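Ferrous iron uptake transporter protein B (PDB 3TAH) probably drives GTP-dependent ferrous iron uptake across the cell membrane, this chain being its cytosolic part with the G-protein domain that binds guanine nucleotides. Local coordinates at residues 86-91 / 98-103; 112-117 / 125-130. The protein carries 1 engineered substitution. All coordinates share one frame; numbering follows the deposited sequence. Where two conformers were deposited one is given.

Contact 1: 86-91 / 98-103; sequences NVVDAT and YLTTQL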
# COMPACT_ATOMS: atom_id res chain seq x y z
N ASN A 86 -7.57 0.84 0.83
CA ASN A 86 -6.64 1.49 1.75
C ASN A 86 -7.42 2.54 2.54
O ASN A 86 -7.87 3.53 1.96
CB ASN A 86 -5.47 2.08 0.93
CG ASN A 86 -4.46 2.87 1.76
OD1 ASN A 86 -3.77 3.75 1.23
ND2 ASN A 86 -4.35 2.55 3.05
N VAL A 87 -7.58 2.30 3.84
CA VAL A 87 -8.26 3.25 4.75
C VAL A 87 -7.22 4.27 5.22
O VAL A 87 -6.20 3.92 5.82
CB VAL A 87 -8.90 2.53 5.96
CG1 VAL A 87 -9.61 3.52 6.89
CG2 VAL A 87 -9.86 1.45 5.48
N VAL A 88 -7.49 5.54 4.91
CA VAL A 88 -6.60 6.66 5.20
C VAL A 88 -7.33 7.70 6.06
O VAL A 88 -8.43 8.12 5.73
CB VAL A 88 -6.13 7.31 3.87
CG1 VAL A 88 -5.44 8.68 4.08
CG2 VAL A 88 -5.21 6.34 3.11
N ASP A 89 -6.69 8.08 7.16
CA ASP A 89 -7.16 9.12 8.06
C ASP A 89 -6.93 10.51 7.45
O ASP A 89 -5.80 11.03 7.45
CB ASP A 89 -6.42 9.01 9.40
CG ASP A 89 -6.86 10.05 10.42
OD1 ASP A 89 -7.73 10.89 10.14
OD2 ASP A 89 -6.31 10.02 11.52
N ALA A 90 -8.02 11.11 6.97
CA ALA A 90 -7.97 12.43 6.33
C ALA A 90 -7.36 13.52 7.20
O ALA A 90 -6.78 14.46 6.66
CB ALA A 90 -9.35 12.85 5.88
N THR A 91 -7.50 13.39 8.52
CA THR A 91 -6.99 14.40 9.47
C THR A 91 -5.49 14.25 9.74
O THR A 91 -4.90 15.04 10.46
CB THR A 91 -7.73 14.35 10.83
OG1 THR A 91 -7.26 13.24 11.61
CG2 THR A 91 -9.25 14.26 10.64
N TYR A 98 2.23 7.46 3.69
CA TYR A 98 3.51 6.75 3.70
C TYR A 98 3.31 5.28 3.36
O TYR A 98 3.93 4.73 2.44
CB TYR A 98 4.20 6.94 5.05
CG TYR A 98 5.60 6.38 5.11
CD1 TYR A 98 6.69 7.11 4.64
CD2 TYR A 98 5.83 5.12 5.65
CE1 TYR A 98 7.96 6.61 4.70
CE2 TYR A 98 7.12 4.61 5.71
CZ TYR A 98 8.16 5.36 5.24
OH TYR A 98 9.42 4.86 5.29
N LEU A 99 2.40 4.64 4.08
CA LEU A 99 2.01 3.27 3.78
C LEU A 99 1.42 3.16 2.36
O LEU A 99 1.74 2.23 1.63
CB LEU A 99 0.98 2.76 4.80
CG LEU A 99 0.46 1.33 4.60
CD1 LEU A 99 1.57 0.27 4.73
CD2 LEU A 99 -0.68 1.05 5.57
N THR A 100 0.55 4.10 1.98
CA THR A 100 -0.13 4.07 0.70
C THR A 100 0.87 3.90 -0.45
O THR A 100 0.65 3.09 -1.37
CB THR A 100 -0.96 5.35 0.51
OG1 THR A 100 -1.87 5.51 1.61
CG2 THR A 100 -1.71 5.29 -0.82
N THR A 101 1.98 4.65 -0.40
CA THR A 101 2.97 4.57 -1.48
C THR A 101 3.50 3.14 -1.63
O THR A 101 3.71 2.64 -2.74
CB THR A 101 4.14 5.58 -1.30
OG1 THR A 101 4.88 5.30 -0.10
CG2 THR A 101 3.64 7.04 -1.28
N GLN A 102 3.70 2.47 -0.51
CA GLN A 102 4.18 1.10 -0.51
C GLN A 102 3.14 0.11 -1.00
O GLN A 102 3.48 -0.86 -1.68
CB GLN A 102 4.64 0.71 0.89
CG GLN A 102 5.79 1.55 1.42
CD GLN A 102 6.06 1.26 2.87
OE1 GLN A 102 6.31 0.11 3.22
NE2 GLN A 102 6.01 2.28 3.72
N LEU A 103 1.87 0.35 -0.65
CA LEU A 103 0.76 -0.47 -1.15
C LEU A 103 0.65 -0.40 -2.68
O LEU A 103 0.48 -1.44 -3.33
CB LEU A 103 -0.55 -0.06 -0.49
CG LEU A 103 -0.63 -0.24 1.04
CD1 LEU A 103 -1.91 0.41 1.59
CD2 LEU A 103 -0.53 -1.72 1.47
O HOH W 1 -2.34 4.13 4.60
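In the beta-alpha-beta unit formed by strand 83-89, helix 93-105 and strand 110-115, part of the G-protein fold, the first strand and the helix meet through Asn86 and Thr100. The axes of the short segments, strand 86-89 and helix 98-103, approach to 9.7 Å with 160° between their N-to-C directions, nearly antiparallel, as expected where a crossover helix packs on the strand before it. One direct hydrogen bond joins the segments: Thr100 OG1 donates to Asn86 OD1 over 2.6 Å. The hydroxyl lies in the carbonyl plane of the amide, with a C=O...donor angle of 145°. Asn86 reaches the helix because its CG stands anti to the backbone N (chi1 177°), and its side chain crosses that of Thr100 at about a right angle. The methyl Thr100 CG2 rests 3.3 Å from the same Asn86 OD1. On the nitrogen side of the amide, Asn86 ND2 donates to a water at 3.0 Å, which returns a weak bond to Thr100 OG1. From the next turn of the helix, Leu103 CD1 sits over the flat face of the Asn86 amide, 3.5 Å from Asn86 CG and 3.6 Å from Asn86 ND2. Two residues further along the strand, Val88 CG2 touches Thr100 OG1 at 3.8 Å. Asn86 ND2 has a further acceptor in Ile9 O on strand 4-10, which leads into the P-loop. Both ND2 hydrogens of this buried amide thus have acceptors and OD1 accepts the hydroxyl, which fixes which end of the amide is oxygen; the hydrogen-bonded group links helix 93-105 to strands 83-89 and 4-10.

Contact 2: 112-117 / 125-130; sequences IALNMI and KKINVD. With MG (magnesium ion), chain E; BGO (3'-O-(N-methylanthraniloyl)guanosine-5'-diphosphate), chain C.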
# COMPACT_ATOMS: atom_id res chain seq x y z
N ILE A 112 -8.65 4.20 -2.31
CA ILE A 112 -8.53 4.82 -0.98
C ILE A 112 -9.90 5.20 -0.41
O ILE A 112 -10.66 5.86 -1.11
CB ILE A 112 -7.63 6.07 -1.00
CG1 ILE A 112 -6.16 5.70 -1.25
CG2 ILE A 112 -7.75 6.85 0.32
CD1 ILE A 112 -5.22 6.94 -1.42
N ALA A 113 -10.19 4.77 0.82
CA ALA A 113 -11.31 5.30 1.61
C ALA A 113 -10.66 6.40 2.43
O ALA A 113 -9.91 6.13 3.36
CB ALA A 113 -11.95 4.23 2.51
N LEU A 114 -10.96 7.64 2.07
CA LEU A 114 -10.41 8.81 2.72
C LEU A 114 -11.37 9.06 3.87
O LEU A 114 -12.35 9.80 3.72
CB LEU A 114 -10.32 9.99 1.74
CG LEU A 114 -9.77 11.31 2.30
CD1 LEU A 114 -8.32 11.13 2.70
CD2 LEU A 114 -9.90 12.47 1.32
N ASN A 115 -11.05 8.42 5.00
CA ASN A 115 -11.93 8.29 6.17
C ASN A 115 -11.73 9.46 7.16
O ASN A 115 -10.79 10.24 7.02
CB ASN A 115 -11.72 6.90 6.81
CG ASN A 115 -12.83 6.51 7.78
OD1 ASN A 115 -14.02 6.60 7.46
ND2 ASN A 115 -12.45 6.05 8.97
N MET A 116 -12.62 9.58 8.14
CA MET A 116 -12.59 10.70 9.10
C MET A 116 -12.91 12.03 8.44
O MET A 116 -12.53 13.08 8.96
CB MET A 116 -11.24 10.84 9.80
CG MET A 116 -10.77 9.59 10.49
SD MET A 116 -11.46 9.52 12.15
CE MET A 116 -10.82 7.93 12.64
N ILE A 117 -13.59 11.99 7.30
CA ILE A 117 -13.86 13.21 6.53
C ILE A 117 -14.75 14.20 7.32
O ILE A 117 -14.64 15.42 7.14
CB ILE A 117 -14.43 12.86 5.11
CG1 ILE A 117 -14.01 13.92 4.09
CG2 ILE A 117 -15.96 12.65 5.13
CD1 ILE A 117 -12.51 13.89 3.78
N LYS A 125 -10.33 22.25 8.04
CA LYS A 125 -9.42 21.77 7.00
C LYS A 125 -10.23 21.30 5.79
O LYS A 125 -11.44 21.03 5.90
CB LYS A 125 -8.53 20.64 7.53
CG LYS A 125 -7.56 21.06 8.63
CD LYS A 125 -6.60 19.93 9.00
N LYS A 126 -9.56 21.22 4.64
CA LYS A 126 -10.17 20.76 3.38
C LYS A 126 -9.18 19.90 2.58
O LYS A 126 -7.96 20.11 2.65
CB LYS A 126 -10.63 21.94 2.52
N ILE A 127 -9.73 18.92 1.85
CA ILE A 127 -8.97 18.09 0.91
C ILE A 127 -9.78 18.04 -0.37
O ILE A 127 -10.98 17.74 -0.34
CB ILE A 127 -8.74 16.64 1.44
CG1 ILE A 127 -7.83 16.65 2.66
CG2 ILE A 127 -8.17 15.73 0.32
CD1 ILE A 127 -7.57 15.29 3.30
N ASN A 128 -9.13 18.34 -1.50
CA ASN A 128 -9.81 18.29 -2.78
C ASN A 128 -9.68 16.86 -3.30
O ASN A 128 -8.66 16.47 -3.87
CB ASN A 128 -9.25 19.33 -3.74
CG ASN A 128 -10.12 19.50 -4.97
OD1 ASN A 128 -10.82 18.57 -5.38
ND2 ASN A 128 -10.10 20.70 -5.56
N VAL A 129 -10.73 16.07 -3.09
CA VAL A 129 -10.69 14.62 -3.36
C VAL A 129 -10.26 14.25 -4.78
O VAL A 129 -9.35 13.42 -4.94
CB VAL A 129 -12.02 13.94 -2.98
CG1 VAL A 129 -12.04 12.49 -3.41
CG2 VAL A 129 -12.23 14.04 -1.49
N ASP A 130 -10.88 14.83 -5.81
CA ASP A 130 -10.53 14.43 -7.17
C ASP A 130 -9.08 14.80 -7.52
O ASP A 130 -8.43 14.05 -8.26
CB ASP A 130 -11.53 14.91 -8.23
CG ASP A 130 -11.32 16.33 -8.60
OD1 ASP A 130 -11.27 17.15 -7.66
OD2 ASP A 130 -11.21 16.62 -9.80
MG MG E . -12.51 18.45 -6.65
C' BGO C . -13.52 5.41 19.26
N1 BGO C . -15.21 9.62 11.76
C2 BGO C . -15.10 9.86 13.14
N2 BGO C . -15.48 11.03 13.65
N3 BGO C . -14.59 8.91 13.94
C4 BGO C . -14.21 7.73 13.41
C5 BGO C . -14.30 7.43 12.05
C6 BGO C . -14.82 8.40 11.19
O6 BGO C . -14.94 8.22 9.97
N7 BGO C . -13.84 6.19 11.89
C8 BGO C . -13.46 5.70 13.07
N9 BGO C . -13.70 6.65 13.99
PA BGO C . -10.99 2.26 14.60
PB BGO C . -8.62 1.01 13.44
C1' BGO C . -13.80 6.32 20.48
O1' BGO C . -13.95 4.26 19.22
O1A BGO C . -11.95 1.72 13.63
C1B BGO C . -13.46 6.66 15.40
O1B BGO C . -7.96 1.46 12.22
C2' BGO C . -14.72 5.95 21.47
N2' BGO C . -15.40 4.80 21.42
O2' BGO C . -14.98 5.35 16.63
O2A BGO C . -10.82 1.61 15.94
C2B BGO C . -13.65 5.45 16.17
O2B BGO C . -9.50 -0.13 13.27
C3' BGO C . -14.93 6.81 22.54
O3' BGO C . -12.85 5.87 18.24
O3A BGO C . -9.50 2.30 13.93
C3B BGO C . -12.71 4.93 17.16
O3B BGO C . -7.69 0.87 14.60
C4' BGO C . -14.24 8.01 22.62
O4' BGO C . -12.00 6.67 15.54
C4B BGO C . -11.50 5.60 16.50
C5' BGO C . -13.33 8.39 21.65
O5' BGO C . -11.32 3.82 14.82
C5B BGO C . -10.57 4.65 15.72
C6' BGO C . -13.10 7.53 20.57
CM' BGO C . -15.97 4.15 22.61
O HOH W 2 -11.70 19.87 -7.95
O HOH W 3 -13.18 16.82 -5.33
O HOH W 4 -13.82 19.68 -5.69
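Leu114 CD2 fits against two branched side chains, meeting Ile127 CG2 at 3.8 Å and Val129 CG2 at 4.0 Å. Leu114 and Ile127 meet end to end by their methyls, while Val129 runs alongside Leu114, pointing the other way. Leu114 CG lies anti to the backbone N (chi1 179°), pointing the branch toward 125-130; chi2 of 65° then turns CD2 to both partners. No hydrogen bond crosses between the segments; the join is apolar.

Polar sites flank it at both ends. Asn115 ND2 donates to N7 of the bound mant-GDP at 3.2 Å with an N-H...acceptor angle of 142°, and Met116 N donates to its O6 at 3.3 Å. Asn115 to Asp118 correspond to the N-K-x-D base-recognition motif of G proteins, with Met116 in the lysine place; Asp118 also bonds the nucleotide. At the far end, Asn128 OD1 and Asp130 OD1 bind magnesium, each at 2.1 Å, together with three waters. This ion is remote from the nucleotide phosphates.

Leu114 also packs on Val88 of strand 83-89, Val140 of strand 140-142 and Leu93, placing the contact between the sheet and the starts of helices 93-105 (Leu93) and 129-136 (Val129).

How the contacts relate
Contact 1 comes first along the chain and contact 2 follows it without overlap; their centres are 11 Å apart. They share the sheet, since strands 83-89 and 110-115 are parallel neighbours in it: Asn86 O lies 2.9 Å from Ala113 N and Val88 O lies 2.7 Å from Asn115 N, both probable hydrogen bonds. Helix 93-105 joins the two strands in sequence. Packing continues across the boundary, with Ala90 O 3.6 Å from Ile127 CD1. The centre of contact 1 is about 7 Å from the centre of the chain and that of contact 2 about 17 Å, so the pair runs outward from the core beside the P-loop strand to the guanine-reading end and the peripheral magnesium site.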